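Local coordinates for carboxylesterase (Est-2) (Archaeoglobus fulgidus, PDB 5FRD), which probably hydrolyses carboxylic esters as a thermophilic member of the alpha/beta hydrolase family, and holds a coenzyme A molecule near its active site, at residues Val94-Tyr99 with Thr114-Arg119; Phe25-Ser30 with Tyr70-Ser75; Glu126-Lys129 with Ala135-Leu138; Asn63-Tyr68 with His88-Ala93; Val221-Ala226 with Leu232-Glu237. One frame throughout, in Å; residues are numbered along the deposited sequence.

Contact 1: residues Val94-Tyr99 with Thr114-Arg119. With COA (coenzyme A), chain C.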
# COMPACT_ATOMS: atom_id res chain seq x y z
N VAL A 94 1.18 3.63 6.07
CA VAL A 94 2.27 2.89 6.73
C VAL A 94 3.60 3.31 6.12
O VAL A 94 4.55 3.58 6.86
CB VAL A 94 2.05 1.37 6.63
CG1 VAL A 94 3.27 0.61 7.15
CG2 VAL A 94 0.81 0.97 7.40
N ALA A 95 3.69 3.42 4.79
CA ALA A 95 4.91 3.87 4.15
C ALA A 95 5.35 5.26 4.59
O ALA A 95 6.54 5.49 4.79
CB ALA A 95 4.76 3.83 2.63
N GLN A 96 4.41 6.19 4.70
CA GLN A 96 4.74 7.54 5.13
C GLN A 96 5.27 7.51 6.56
O GLN A 96 6.32 8.15 6.82
CB GLN A 96 3.51 8.44 5.05
CG GLN A 96 3.08 8.74 3.63
CD GLN A 96 1.74 9.41 3.59
OE1 GLN A 96 1.63 10.60 3.87
NE2 GLN A 96 0.70 8.65 3.29
N LYS A 97 4.62 6.79 7.48
CA LYS A 97 5.10 6.69 8.85
C LYS A 97 6.44 5.97 8.92
O LYS A 97 7.32 6.35 9.74
CB LYS A 97 4.07 6.07 9.77
CG LYS A 97 2.82 6.89 9.95
CD LYS A 97 3.01 8.19 10.73
CE LYS A 97 1.74 8.59 11.46
NZ LYS A 97 2.07 9.50 12.59
N LEU A 98 6.65 4.96 8.08
CA LEU A 98 7.92 4.28 8.00
C LEU A 98 9.04 5.25 7.61
O LEU A 98 10.13 5.23 8.21
CB LEU A 98 7.82 3.10 7.03
CG LEU A 98 9.04 2.21 6.82
CD1 LEU A 98 8.62 0.84 6.29
CD2 LEU A 98 10.05 2.83 5.88
N TYR A 99 8.80 6.06 6.59
CA TYR A 99 9.79 7.05 6.16
C TYR A 99 10.08 8.03 7.28
O TYR A 99 11.25 8.37 7.51
CB TYR A 99 9.33 7.78 4.88
CG TYR A 99 10.29 8.90 4.53
CD1 TYR A 99 11.52 8.62 3.98
CD2 TYR A 99 9.98 10.20 4.83
CE1 TYR A 99 12.44 9.62 3.71
CE2 TYR A 99 10.88 11.22 4.55
CZ TYR A 99 12.08 10.92 3.97
OH TYR A 99 12.95 11.97 3.70
N THR A 114 -3.39 6.49 -2.20
CA THR A 114 -3.28 6.79 -0.79
C THR A 114 -3.45 8.27 -0.55
O THR A 114 -4.00 8.97 -1.40
CB THR A 114 -1.96 6.16 -0.26
OG1 THR A 114 -1.92 6.25 1.18
CG2 THR A 114 -0.74 6.81 -0.83
N GLY A 115 -3.08 8.75 0.62
CA GLY A 115 -3.33 10.14 0.98
C GLY A 115 -2.62 10.51 2.26
O GLY A 115 -2.19 9.64 3.04
N ALA A 116 -2.52 11.80 2.48
CA ALA A 116 -2.00 12.35 3.74
C ALA A 116 -3.00 12.30 4.88
O ALA A 116 -2.64 12.45 6.04
CB ALA A 116 -1.54 13.78 3.52
N ARG A 117 -4.25 12.04 4.56
CA ARG A 117 -5.35 11.87 5.50
C ARG A 117 -6.32 10.90 4.83
O ARG A 117 -6.59 11.04 3.61
CB ARG A 117 -6.04 13.21 5.76
CG ARG A 117 -7.13 13.14 6.82
CD ARG A 117 -7.92 14.44 6.89
NE ARG A 117 -7.14 15.48 7.55
CZ ARG A 117 -7.57 16.73 7.75
NH1 ARG A 117 -8.76 17.12 7.29
NH2 ARG A 117 -6.78 17.59 8.38
N LEU A 118 -6.81 9.93 5.60
CA LEU A 118 -7.60 8.83 5.02
C LEU A 118 -8.91 8.61 5.75
O LEU A 118 -9.30 7.48 6.09
CB LEU A 118 -6.75 7.56 4.96
CG LEU A 118 -5.56 7.60 3.99
CD1 LEU A 118 -4.72 6.34 4.16
CD2 LEU A 118 -6.02 7.72 2.54
N ARG A 119 -9.67 9.69 5.93
CA ARG A 119 -11.01 9.55 6.45
C ARG A 119 -11.82 8.56 5.60
O ARG A 119 -11.71 8.55 4.37
CB ARG A 119 -11.71 10.91 6.47
CG ARG A 119 -11.20 11.87 7.54
CD ARG A 119 -11.58 11.47 8.97
NE ARG A 119 -12.96 11.03 9.08
CZ ARG A 119 -14.03 11.82 8.97
NH1 ARG A 119 -13.90 13.13 8.81
NH2 ARG A 119 -15.25 11.27 9.03
N1A COA C . -5.36 15.07 0.50
C2A COA C . -5.72 16.33 0.22
N3A COA C . -6.78 16.91 0.79
C4A COA C . -7.53 16.24 1.69
C5A COA C . -7.21 14.87 2.05
C6A COA C . -6.04 14.31 1.41
N6A COA C . -5.68 13.04 1.69
N7A COA C . -8.12 14.43 2.94
C8A COA C . -8.94 15.47 3.15
N9A COA C . -8.59 16.53 2.40
C1B COA C . -9.31 17.81 2.36
C2B COA C . -10.61 17.59 1.65
O2B COA C . -10.42 17.69 0.24
C3B COA C . -11.49 18.66 2.28
O3B COA C . -11.26 19.90 1.62
P3B COA C . -12.46 20.90 1.20
O7A COA C . -13.02 21.28 2.56
O8A COA C . -13.35 20.05 0.32
O9A COA C . -11.75 22.01 0.46
C4B COA C . -10.99 18.74 3.71
O4B COA C . -9.64 18.23 3.67
C5B COA C . -11.81 17.95 4.71
O5B COA C . -11.87 16.57 4.30
P1A COA C . -11.92 15.38 5.37
O1A COA C . -10.94 15.59 6.45
O2A COA C . -11.78 14.10 4.54
O3A COA C . -13.36 15.41 6.09
P2A COA C . -14.83 15.50 5.45
O4A COA C . -15.69 15.35 6.67
O5A COA C . -14.92 16.65 4.50
O6A COA C . -15.02 14.21 4.49
CBP COA C . -15.27 11.94 3.84
CCP COA C . -15.04 12.88 5.01
CDP COA C . -15.22 10.51 4.36
CEP COA C . -16.66 12.24 3.24
CAP COA C . -14.15 12.17 2.79
OAP COA C . -12.84 12.04 3.41
C9P COA C . -14.25 11.22 1.61
O9P COA C . -15.17 11.32 0.83
N8P COA C . -13.28 10.31 1.48
C7P COA C . -13.14 9.42 0.33
C6P COA C . -13.84 8.08 0.48
C5P COA C . -13.26 7.07 1.45
O5P COA C . -13.99 6.51 2.28
N4P COA C . -11.96 6.78 1.32
C3P COA C . -11.31 5.75 2.10
C2P COA C . -9.88 6.15 2.37
S1P COA C . -9.05 4.79 3.21
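Q96 spans the gap from helix 90-101 to the loop 114-119 with a single side chain. At CB it leaves the helix toward the loop; CG lies anti to the carbonyl carbon (chi1 -70°), and the chain runs on extended, which carries the amide across. CD comes to 4.0 Å from G115 O. OE1 passes at 4.0 Å from A116 CA and accepts a hydrogen bond from Y181 OH, while NE2 gives a nearly straight hydrogen bond to G115 O (3.1 Å, 171° at the hydrogen). That acceptor lies in the amide plane of Q96, yet the nitrogen sits well above the carbonyl plane of G115. A second bond from NE2 to G92 O helps fix the rotation of the amide. The loop held this way carries coenzyme A on R117: N6A of the adenine donates to R117 O at 2.9 Å, and R117 NH1 meets phosphate oxygen O1A at 2.8 Å, with O1A at the edge of the guanidinium and in its plane; NE of the same group pairs with D176. The loop follows strand 106-112; helix 205-214 covers it through F210 and F211, and T114 OG1 bonds to S89 O at the start of helix 90-101.

Contact 2: residues Phe25-Ser30 with Tyr70-Ser75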
# COMPACT_ATOMS: atom_id res chain seq x y z
N PHE A 25 10.07 -3.01 -1.61
CA PHE A 25 9.31 -3.51 -0.48
C PHE A 25 7.88 -2.99 -0.56
O PHE A 25 7.67 -1.76 -0.51
CB PHE A 25 9.99 -3.07 0.83
CG PHE A 25 9.45 -3.77 2.05
CD1 PHE A 25 9.98 -4.99 2.48
CD2 PHE A 25 8.42 -3.22 2.78
CE1 PHE A 25 9.47 -5.61 3.60
CE2 PHE A 25 7.93 -3.86 3.91
CZ PHE A 25 8.47 -5.05 4.29
N TYR A 26 6.90 -3.90 -0.68
CA TYR A 26 5.52 -3.53 -0.92
C TYR A 26 4.67 -3.71 0.31
O TYR A 26 4.78 -4.75 0.98
CB TYR A 26 4.90 -4.40 -2.03
CG TYR A 26 5.65 -4.50 -3.33
CD1 TYR A 26 6.64 -5.43 -3.50
CD2 TYR A 26 5.34 -3.69 -4.42
CE1 TYR A 26 7.31 -5.59 -4.70
CE2 TYR A 26 6.05 -3.81 -5.61
CZ TYR A 26 7.03 -4.75 -5.75
OH TYR A 26 7.71 -4.88 -6.96
N ILE A 27 3.76 -2.77 0.54
CA ILE A 27 2.87 -2.77 1.70
C ILE A 27 1.41 -2.62 1.21
O ILE A 27 1.03 -1.59 0.63
CB ILE A 27 3.18 -1.64 2.71
CG1 ILE A 27 4.68 -1.59 2.99
CG2 ILE A 27 2.39 -1.90 3.98
CD1 ILE A 27 5.09 -0.48 3.92
N HIS A 28 0.64 -3.67 1.45
CA HIS A 28 -0.76 -3.79 1.03
C HIS A 28 -1.73 -2.90 1.78
O HIS A 28 -1.39 -2.27 2.79
CB HIS A 28 -1.22 -5.25 1.15
CG HIS A 28 -1.25 -5.76 2.55
ND1 HIS A 28 -2.25 -5.47 3.44
CD2 HIS A 28 -0.37 -6.55 3.21
CE1 HIS A 28 -2.00 -6.07 4.59
NE2 HIS A 28 -0.85 -6.69 4.50
N SER A 29 -2.98 -2.90 1.32
CA SER A 29 -4.07 -2.11 1.85
C SER A 29 -4.96 -2.85 2.83
O SER A 29 -4.73 -4.02 3.17
CB SER A 29 -4.87 -1.55 0.65
OG SER A 29 -5.32 -2.59 -0.15
N SER A 30 -5.99 -2.16 3.31
CA SER A 30 -6.92 -2.73 4.29
C SER A 30 -7.64 -3.97 3.78
O SER A 30 -8.08 -4.04 2.63
CB SER A 30 -8.01 -1.72 4.67
OG SER A 30 -7.50 -0.58 5.32
N TYR A 70 6.21 0.01 12.38
CA TYR A 70 7.25 -0.70 13.09
C TYR A 70 7.45 -2.10 12.53
O TYR A 70 8.57 -2.49 12.21
CB TYR A 70 6.94 -0.77 14.60
CG TYR A 70 7.92 -1.63 15.33
CD1 TYR A 70 9.19 -1.14 15.61
CD2 TYR A 70 7.60 -2.93 15.68
CE1 TYR A 70 10.13 -1.93 16.27
CE2 TYR A 70 8.54 -3.73 16.33
CZ TYR A 70 9.79 -3.21 16.61
OH TYR A 70 10.75 -3.96 17.26
N TYR A 71 6.37 -2.87 12.39
CA TYR A 71 6.50 -4.20 11.78
C TYR A 71 7.05 -4.15 10.36
O TYR A 71 7.89 -4.96 9.98
CB TYR A 71 5.19 -4.99 11.80
CG TYR A 71 4.79 -5.40 13.18
CD1 TYR A 71 5.47 -6.43 13.84
CD2 TYR A 71 3.76 -4.76 13.84
CE1 TYR A 71 5.13 -6.78 15.14
CE2 TYR A 71 3.40 -5.11 15.14
CZ TYR A 71 4.10 -6.11 15.77
OH TYR A 71 3.74 -6.46 17.06
N ALA A 72 6.61 -3.16 9.58
CA ALA A 72 7.10 -3.04 8.23
C ALA A 72 8.57 -2.69 8.18
O ALA A 72 9.32 -3.25 7.41
CB ALA A 72 6.27 -2.03 7.46
N SER A 73 9.00 -1.72 9.02
CA SER A 73 10.39 -1.34 9.05
C SER A 73 11.33 -2.47 9.49
O SER A 73 12.36 -2.70 8.84
CB SER A 73 10.58 -0.10 9.89
OG SER A 73 10.20 -0.30 11.23
N GLU A 74 10.95 -3.19 10.54
CA GLU A 74 11.74 -4.32 10.98
C GLU A 74 11.82 -5.38 9.91
O GLU A 74 12.86 -6.00 9.67
CB GLU A 74 11.18 -4.91 12.28
CG GLU A 74 11.37 -4.01 13.48
CD GLU A 74 12.84 -3.86 13.84
OE1 GLU A 74 13.52 -4.88 14.04
OE2 GLU A 74 13.33 -2.72 13.86
N SER A 75 10.71 -5.61 9.22
CA SER A 75 10.69 -6.61 8.17
C SER A 75 11.52 -6.22 6.94
O SER A 75 12.18 -7.05 6.37
CB SER A 75 9.24 -6.89 7.74
OG SER A 75 8.44 -7.40 8.79
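F25 and I27 pack a strand of the central sheet against A72 and S75 of a covering helix, the apolar helix-on-sheet layer of the alpha/beta hydrolase fold. Strand 25-27 and helix segment 70-75 run nearly antiparallel (162°), their axes 10.3 Å apart. Alternation along the strand selects the contacts: F25 and I27 point at the helix, while Y26 faces the other side of the sheet and meets W37. The F25 side chain sets CG anti to the backbone N (chi1 -168°), and its far end reaches the helix where A72 and S75 face it. CZ comes to 3.7 Å from A72 O and 4.0 Å from S75 CB, and CE1 lies 4.0 Å from S75 C; the ring meets A72 O and S75 C obliquely. I27 uses its CD1 methyl, 4.0 Å from A72 CB, where V94 and L98 of helix 90-101 also come in. A72 thus sits between the strand and a second helix, with no polar bond joining the two segments. S75, whose CB touches the ring, turns its hydroxyl back into the helix: OG bonds to Y71 O at 2.8 Å, on the opposite face of that carbonyl from S75 N.

Contact 3: residues Glu126-Lys129 with Ala135-Leu138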
# COMPACT_ATOMS: atom_id res chain seq x y z
N GLU A 126 -19.25 2.51 9.38
CA GLU A 126 -20.33 2.12 10.29
C GLU A 126 -21.22 1.04 9.66
O GLU A 126 -21.79 0.21 10.37
CB GLU A 126 -21.21 3.32 10.69
CG GLU A 126 -20.53 4.47 11.44
CD GLU A 126 -19.62 4.00 12.55
OE1 GLU A 126 -20.13 3.59 13.62
OE2 GLU A 126 -18.39 4.05 12.36
N GLY A 127 -21.31 1.03 8.33
CA GLY A 127 -22.08 0.02 7.61
C GLY A 127 -21.52 -1.40 7.75
O GLY A 127 -22.26 -2.38 7.66
N LEU A 128 -20.22 -1.53 8.02
CA LEU A 128 -19.63 -2.86 8.16
C LEU A 128 -20.04 -3.64 9.41
O LEU A 128 -19.94 -4.88 9.41
CB LEU A 128 -18.12 -2.80 8.20
CG LEU A 128 -17.43 -2.50 6.90
CD1 LEU A 128 -16.00 -2.12 7.20
CD2 LEU A 128 -17.51 -3.66 5.94
N LYS A 129 -20.51 -2.95 10.46
CA LYS A 129 -20.92 -3.59 11.71
C LYS A 129 -22.36 -4.06 11.58
O LYS A 129 -22.73 -5.06 12.17
CB LYS A 129 -20.79 -2.65 12.92
CG LYS A 129 -19.42 -1.96 13.08
CD LYS A 129 -19.43 -0.96 14.24
CE LYS A 129 -20.06 0.37 13.84
NZ LYS A 129 -20.20 1.29 15.00
N ALA A 135 -21.91 -2.41 2.67
CA ALA A 135 -20.73 -1.55 2.89
C ALA A 135 -19.60 -1.98 1.97
O ALA A 135 -18.91 -1.14 1.40
CB ALA A 135 -20.32 -1.59 4.33
N VAL A 136 -19.40 -3.30 1.87
CA VAL A 136 -18.37 -3.84 1.00
C VAL A 136 -18.68 -3.48 -0.44
O VAL A 136 -17.79 -3.03 -1.17
CB VAL A 136 -18.21 -5.35 1.20
CG1 VAL A 136 -17.39 -5.96 0.08
CG2 VAL A 136 -17.59 -5.65 2.55
N ASP A 137 -19.92 -3.65 -0.90
CA ASP A 137 -20.28 -3.29 -2.24
C ASP A 137 -20.07 -1.79 -2.53
O ASP A 137 -19.60 -1.43 -3.60
CB ASP A 137 -21.72 -3.64 -2.57
CG ASP A 137 -21.95 -5.14 -2.68
OD1 ASP A 137 -20.98 -5.93 -2.87
OD2 ASP A 137 -23.14 -5.51 -2.60
N LEU A 138 -20.37 -0.94 -1.56
CA LEU A 138 -20.15 0.50 -1.73
C LEU A 138 -18.65 0.83 -1.87
O LEU A 138 -18.22 1.49 -2.81
CB LEU A 138 -20.74 1.25 -0.54
CG LEU A 138 -20.49 2.76 -0.52
CD1 LEU A 138 -21.01 3.44 -1.77
CD2 LEU A 138 -21.10 3.34 0.74
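A135 CB sits squarely over one face of the peptide group joining G127 to L128, 3.6 Å from G127 C and 3.7 Å from L128 N. On the far side of the segment another flat group, the E126 carboxylate, receives K129 NZ at OE1 (2.7 Å) from above its plane, a salt bridge between residues three apart in this segment. The close approach of the backbones, 5.2 Å between G127 CA and A135 CA, is possible because G127 brings no side chain to the interface. L128 then folds over the methyl. Its CG lies anti to the carbonyl carbon (chi1 -72°), which directs the branched end to A135; CD2 is 3.8 Å from A135 CB and 3.9 Å from V136 CG2, with the L128 and V136 side chains crossing at about a right angle. Helices 127-130 and 132-141 belong to the helical insertion between strands 106-112 and 192-197, the place where many alpha/beta hydrolases carry a cap over the active site. Within it, L128 also packs on L165, H166 and L169 of helix 162-173, and V136 on F158 of helix 149-160. Next to V136, D137 forms a salt bridge with R155 of helix 149-160.

Contact 4: residues Asn63-Tyr68 with His88-Ala93; sequences NSVDEY and HSLGGA
V65 of helix 65-79 packs on L90 and A93, in the first turn of the helix that leaves a probable nucleophile elbow. The two branches of V65 divide the work. CG1, anti to the backbone N (chi1 174°), presses on the end of A93, 3.6 Å from its backbone C and 3.9 Å from its CB. CG2 goes to L90, 4.2 Å from CD1, and there the two side chains slide past each other in opposite directions. L90 leaves its own helix at an angle to V65, but its branched end swings closer; the same residue also touches C172, which binds coenzyme A, and D168 of helix 162-173. The turn between strand 83-88 and helix 90-101 matches the GxSxG pattern of alpha/beta hydrolases, in which S89 would be the nucleophile. Its backbone takes the strained phi and psi of 56° and -117°. G91 is the last glycine of the pattern; a side chain there would be crowded by H88 O. S89 stands at the N-cap position without a capping bond from its side chain. At the other helix start the cap is made: S64 OG accepts from E67 N at 3.1 Å. E67 returns its carboxylate to the segment's beginning, with OE1 taking N63 N at 2.8 Å from above its plane, so E67 is bonded both to S64 and to N63. Y68 packs on V94 and on helix 162-173, and its hydroxyl is bonded to N53 and P52, while V65 also touches V94 and K97 farther along helix 90-101.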
# COMPACT_ATOMS: atom_id res chain seq x y z
N ASN A 63 -2.86 -0.84 17.24
CA ASN A 63 -3.71 0.31 17.54
C ASN A 63 -3.41 1.58 16.75
O ASN A 63 -4.10 2.60 16.89
CB ASN A 63 -3.63 0.56 19.05
CG ASN A 63 -4.27 -0.58 19.84
OD1 ASN A 63 -5.35 -1.07 19.49
ND2 ASN A 63 -3.61 -0.99 20.90
N SER A 64 -2.42 1.52 15.85
CA SER A 64 -2.07 2.68 15.05
C SER A 64 -1.35 2.29 13.77
O SER A 64 -0.74 1.21 13.69
CB SER A 64 -1.16 3.64 15.83
OG SER A 64 0.08 3.04 16.09
N VAL A 65 -1.41 3.19 12.80
CA VAL A 65 -0.58 3.09 11.60
C VAL A 65 0.90 3.01 11.99
O VAL A 65 1.66 2.24 11.39
CB VAL A 65 -0.85 4.24 10.63
CG1 VAL A 65 0.11 4.23 9.46
CG2 VAL A 65 -2.27 4.17 10.08
N ASP A 66 1.34 3.79 12.98
CA ASP A 66 2.73 3.74 13.45
C ASP A 66 3.18 2.35 13.88
O ASP A 66 4.31 1.94 13.61
CB ASP A 66 2.94 4.71 14.65
CG ASP A 66 3.33 6.12 14.22
OD1 ASP A 66 4.15 6.26 13.28
OD2 ASP A 66 2.84 7.09 14.84
N GLU A 67 2.31 1.59 14.56
CA GLU A 67 2.63 0.24 14.97
C GLU A 67 2.84 -0.68 13.74
O GLU A 67 3.77 -1.47 13.70
CB GLU A 67 1.56 -0.26 15.95
CG GLU A 67 1.74 0.33 17.35
CD GLU A 67 0.47 0.32 18.20
OE1 GLU A 67 -0.26 -0.69 18.21
OE2 GLU A 67 0.19 1.35 18.86
N TYR A 68 1.95 -0.57 12.74
CA TYR A 68 2.21 -1.31 11.52
C TYR A 68 3.51 -0.89 10.86
O TYR A 68 4.22 -1.71 10.27
CB TYR A 68 1.05 -1.19 10.52
CG TYR A 68 -0.10 -2.13 10.77
CD1 TYR A 68 0.12 -3.47 11.03
CD2 TYR A 68 -1.42 -1.71 10.67
CE1 TYR A 68 -0.91 -4.36 11.25
CE2 TYR A 68 -2.47 -2.60 10.91
CZ TYR A 68 -2.20 -3.94 11.19
OH TYR A 68 -3.22 -4.85 11.46
N HIS A 88 0.16 0.95 -0.81
CA HIS A 88 -1.18 1.16 -1.34
C HIS A 88 -2.15 1.48 -0.22
O HIS A 88 -2.32 0.68 0.69
CB HIS A 88 -1.65 -0.06 -2.08
CG HIS A 88 -3.02 0.08 -2.65
ND1 HIS A 88 -4.01 -0.85 -2.46
CD2 HIS A 88 -3.56 1.06 -3.40
CE1 HIS A 88 -5.11 -0.44 -3.08
NE2 HIS A 88 -4.86 0.70 -3.67
N SER A 89 -2.82 2.63 -0.31
CA SER A 89 -3.91 3.03 0.60
C SER A 89 -3.49 3.01 2.08
O SER A 89 -2.58 3.78 2.40
CB SER A 89 -5.17 2.23 0.27
OG SER A 89 -6.34 2.97 0.68
N LEU A 90 -4.06 2.19 2.96
CA LEU A 90 -3.47 1.98 4.30
C LEU A 90 -1.96 1.77 4.21
O LEU A 90 -1.19 2.32 5.03
CB LEU A 90 -4.08 0.76 4.99
CG LEU A 90 -3.38 0.21 6.24
CD1 LEU A 90 -3.48 1.21 7.37
CD2 LEU A 90 -3.95 -1.14 6.64
N GLY A 91 -1.51 0.95 3.27
CA GLY A 91 -0.08 0.67 3.13
C GLY A 91 0.74 1.90 2.78
O GLY A 91 1.93 1.98 3.07
N GLY A 92 0.11 2.86 2.08
CA GLY A 92 0.74 4.15 1.81
C GLY A 92 0.85 5.01 3.05
O GLY A 92 1.81 5.78 3.18
N ALA A 93 -0.10 4.90 3.95
CA ALA A 93 -0.02 5.57 5.28
C ALA A 93 1.12 4.95 6.07
O ALA A 93 1.94 5.65 6.69
CB ALA A 93 -1.33 5.50 6.02

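Contact 5: residues Val221-Ala226 with Leu232-Glu237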
# COMPACT_ATOMS: atom_id res chain seq x y z
N VAL A 221 1.78 9.93 -11.86
CA VAL A 221 1.32 9.09 -12.95
C VAL A 221 -0.11 8.70 -12.68
O VAL A 221 -0.41 8.00 -11.69
CB VAL A 221 2.19 7.82 -13.09
CG1 VAL A 221 1.65 6.92 -14.18
CG2 VAL A 221 3.63 8.22 -13.41
N VAL A 222 -1.00 9.17 -13.53
CA VAL A 222 -2.40 8.80 -13.49
C VAL A 222 -2.56 7.73 -14.55
O VAL A 222 -2.17 7.92 -15.71
CB VAL A 222 -3.31 10.02 -13.78
CG1 VAL A 222 -4.77 9.62 -13.77
CG2 VAL A 222 -3.01 11.14 -12.79
N ILE A 223 -3.15 6.60 -14.17
CA ILE A 223 -3.31 5.45 -15.08
C ILE A 223 -4.74 5.35 -15.55
O ILE A 223 -5.65 5.09 -14.78
CB ILE A 223 -2.86 4.13 -14.42
CG1 ILE A 223 -1.36 4.29 -14.07
CG2 ILE A 223 -3.11 2.94 -15.35
CD1 ILE A 223 -0.64 3.07 -13.58
N PRO A 224 -4.95 5.56 -16.86
CA PRO A 224 -6.32 5.45 -17.36
C PRO A 224 -6.96 4.07 -17.24
O PRO A 224 -6.26 3.08 -17.31
CB PRO A 224 -6.18 5.83 -18.84
CG PRO A 224 -4.89 6.53 -18.97
CD PRO A 224 -4.00 5.97 -17.92
N GLY A 225 -8.29 4.03 -17.07
CA GLY A 225 -9.02 2.78 -17.04
C GLY A 225 -8.85 1.93 -15.79
O GLY A 225 -9.24 0.76 -15.76
N ALA A 226 -8.25 2.52 -14.76
CA ALA A 226 -8.11 1.88 -13.46
C ALA A 226 -8.71 2.76 -12.40
O ALA A 226 -8.80 3.99 -12.56
CB ALA A 226 -6.66 1.63 -13.16
N LEU A 232 -3.62 -4.21 -9.72
CA LEU A 232 -4.32 -5.42 -10.18
C LEU A 232 -5.06 -5.19 -11.47
O LEU A 232 -5.18 -6.10 -12.28
CB LEU A 232 -5.34 -5.87 -9.12
CG LEU A 232 -4.76 -6.33 -7.79
CD1 LEU A 232 -5.86 -6.49 -6.75
CD2 LEU A 232 -4.01 -7.64 -7.98
N GLU A 233 -5.61 -4.00 -11.65
CA GLU A 233 -6.48 -3.74 -12.83
C GLU A 233 -5.70 -3.43 -14.09
O GLU A 233 -6.16 -3.74 -15.20
CB GLU A 233 -7.41 -2.56 -12.55
CG GLU A 233 -8.44 -2.70 -11.44
CD GLU A 233 -9.19 -1.38 -11.22
OE1 GLU A 233 -8.66 -0.51 -10.51
OE2 GLU A 233 -10.32 -1.23 -11.79
N LYS A 234 -4.58 -2.75 -13.93
CA LYS A 234 -3.73 -2.33 -15.03
C LYS A 234 -2.29 -2.63 -14.67
O LYS A 234 -1.45 -1.74 -14.64
CB LYS A 234 -3.91 -0.84 -15.35
CG LYS A 234 -5.29 -0.49 -15.90
CD LYS A 234 -5.50 -1.03 -17.29
CE LYS A 234 -6.85 -0.56 -17.82
NZ LYS A 234 -7.07 -1.04 -19.20
N HIS A 235 -2.03 -3.91 -14.41
CA HIS A 235 -0.70 -4.26 -13.92
C HIS A 235 0.44 -4.01 -14.86
O HIS A 235 1.52 -3.64 -14.43
CB HIS A 235 -0.64 -5.69 -13.38
CG HIS A 235 -0.54 -6.76 -14.42
ND1 HIS A 235 -1.63 -7.42 -14.90
CD2 HIS A 235 0.53 -7.28 -15.07
CE1 HIS A 235 -1.24 -8.34 -15.76
NE2 HIS A 235 0.06 -8.27 -15.89
N VAL A 236 0.22 -4.15 -16.18
CA VAL A 236 1.27 -3.92 -17.11
C VAL A 236 1.68 -2.44 -17.14
O VAL A 236 2.85 -2.10 -17.13
CB VAL A 236 0.90 -4.43 -18.52
CG1 VAL A 236 1.99 -4.07 -19.53
CG2 VAL A 236 0.62 -5.91 -18.47
N GLU A 237 0.68 -1.54 -17.13
CA GLU A 237 0.92 -0.11 -17.10
C GLU A 237 1.53 0.34 -15.78
O GLU A 237 2.44 1.15 -15.77
CB GLU A 237 -0.39 0.63 -17.34
CG GLU A 237 -0.97 0.36 -18.74
CD GLU A 237 -1.86 -0.87 -18.89
OE1 GLU A 237 -1.99 -1.73 -18.01
OE2 GLU A 237 -2.46 -1.05 -19.99
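I223, A226, E233, K234 and E237 meet mainly through apolar atoms, although three of the five are charged. I223 offers its CG2 methyl, which stands anti to the backbone N: it lies 3.9 Å from K234 CB and 4.1 Å from E237 CB. Against K234 the isoleucine slides past in the opposite direction. E237 uses only the base of its side chain, since a bend at chi2 (87°) leads the carboxylate away. The CB of A226 fits against K234 CG at 3.7 Å, so the lysine chain lies along the strand end and the turn.

Contacts of carbon with backbone oxygen form a second group. A bend at chi2 (-70°) folds the K234 chain over the turn, and CE comes to 3.4 Å from G225 O and 3.7 Å from P224 O; no hydrogen bond joins the segments. The turn is a type II beta turn from I223 to A226, with G225 at the position of positive phi (72°).

The polar end of E233 finds its partners beyond these segments. OE1 passes 3.8 Å from A226 C on its way to accept from S227 N, and OE2 accepts from A145 N, so both carboxylate oxygens are used, close to but not touching the residues of a possible Ser-His-Asp triad. K234 is the joint between helices 230-233 and 235-249; beside it L232 and H235 reach helix 38-43, while V221 and I223, on the outermost strand 218-223, pair with strand 192-197.

Overall arrangement
Following the chain from the N terminus, contact 2 comes first, closing the loop from strand 24-27 to helix 65-79. Contact 4 starts within that loop and crosses it, bringing the head of helix 65-79 to the start of helix 90-101; I27 O meets H88 N between them. Contact 1 opens as contact 4 ends, and ties helix 90-101 to the loop after strand 106-112 beside coenzyme A. Contacts 1, 2 and 4 touch one another and form one packed cluster. Contact 3 is a short closure in the helical insertion, about 22 Å from contact 1 between centres. Contact 5 closes the last strand against the C-terminal helices, touching none of the others.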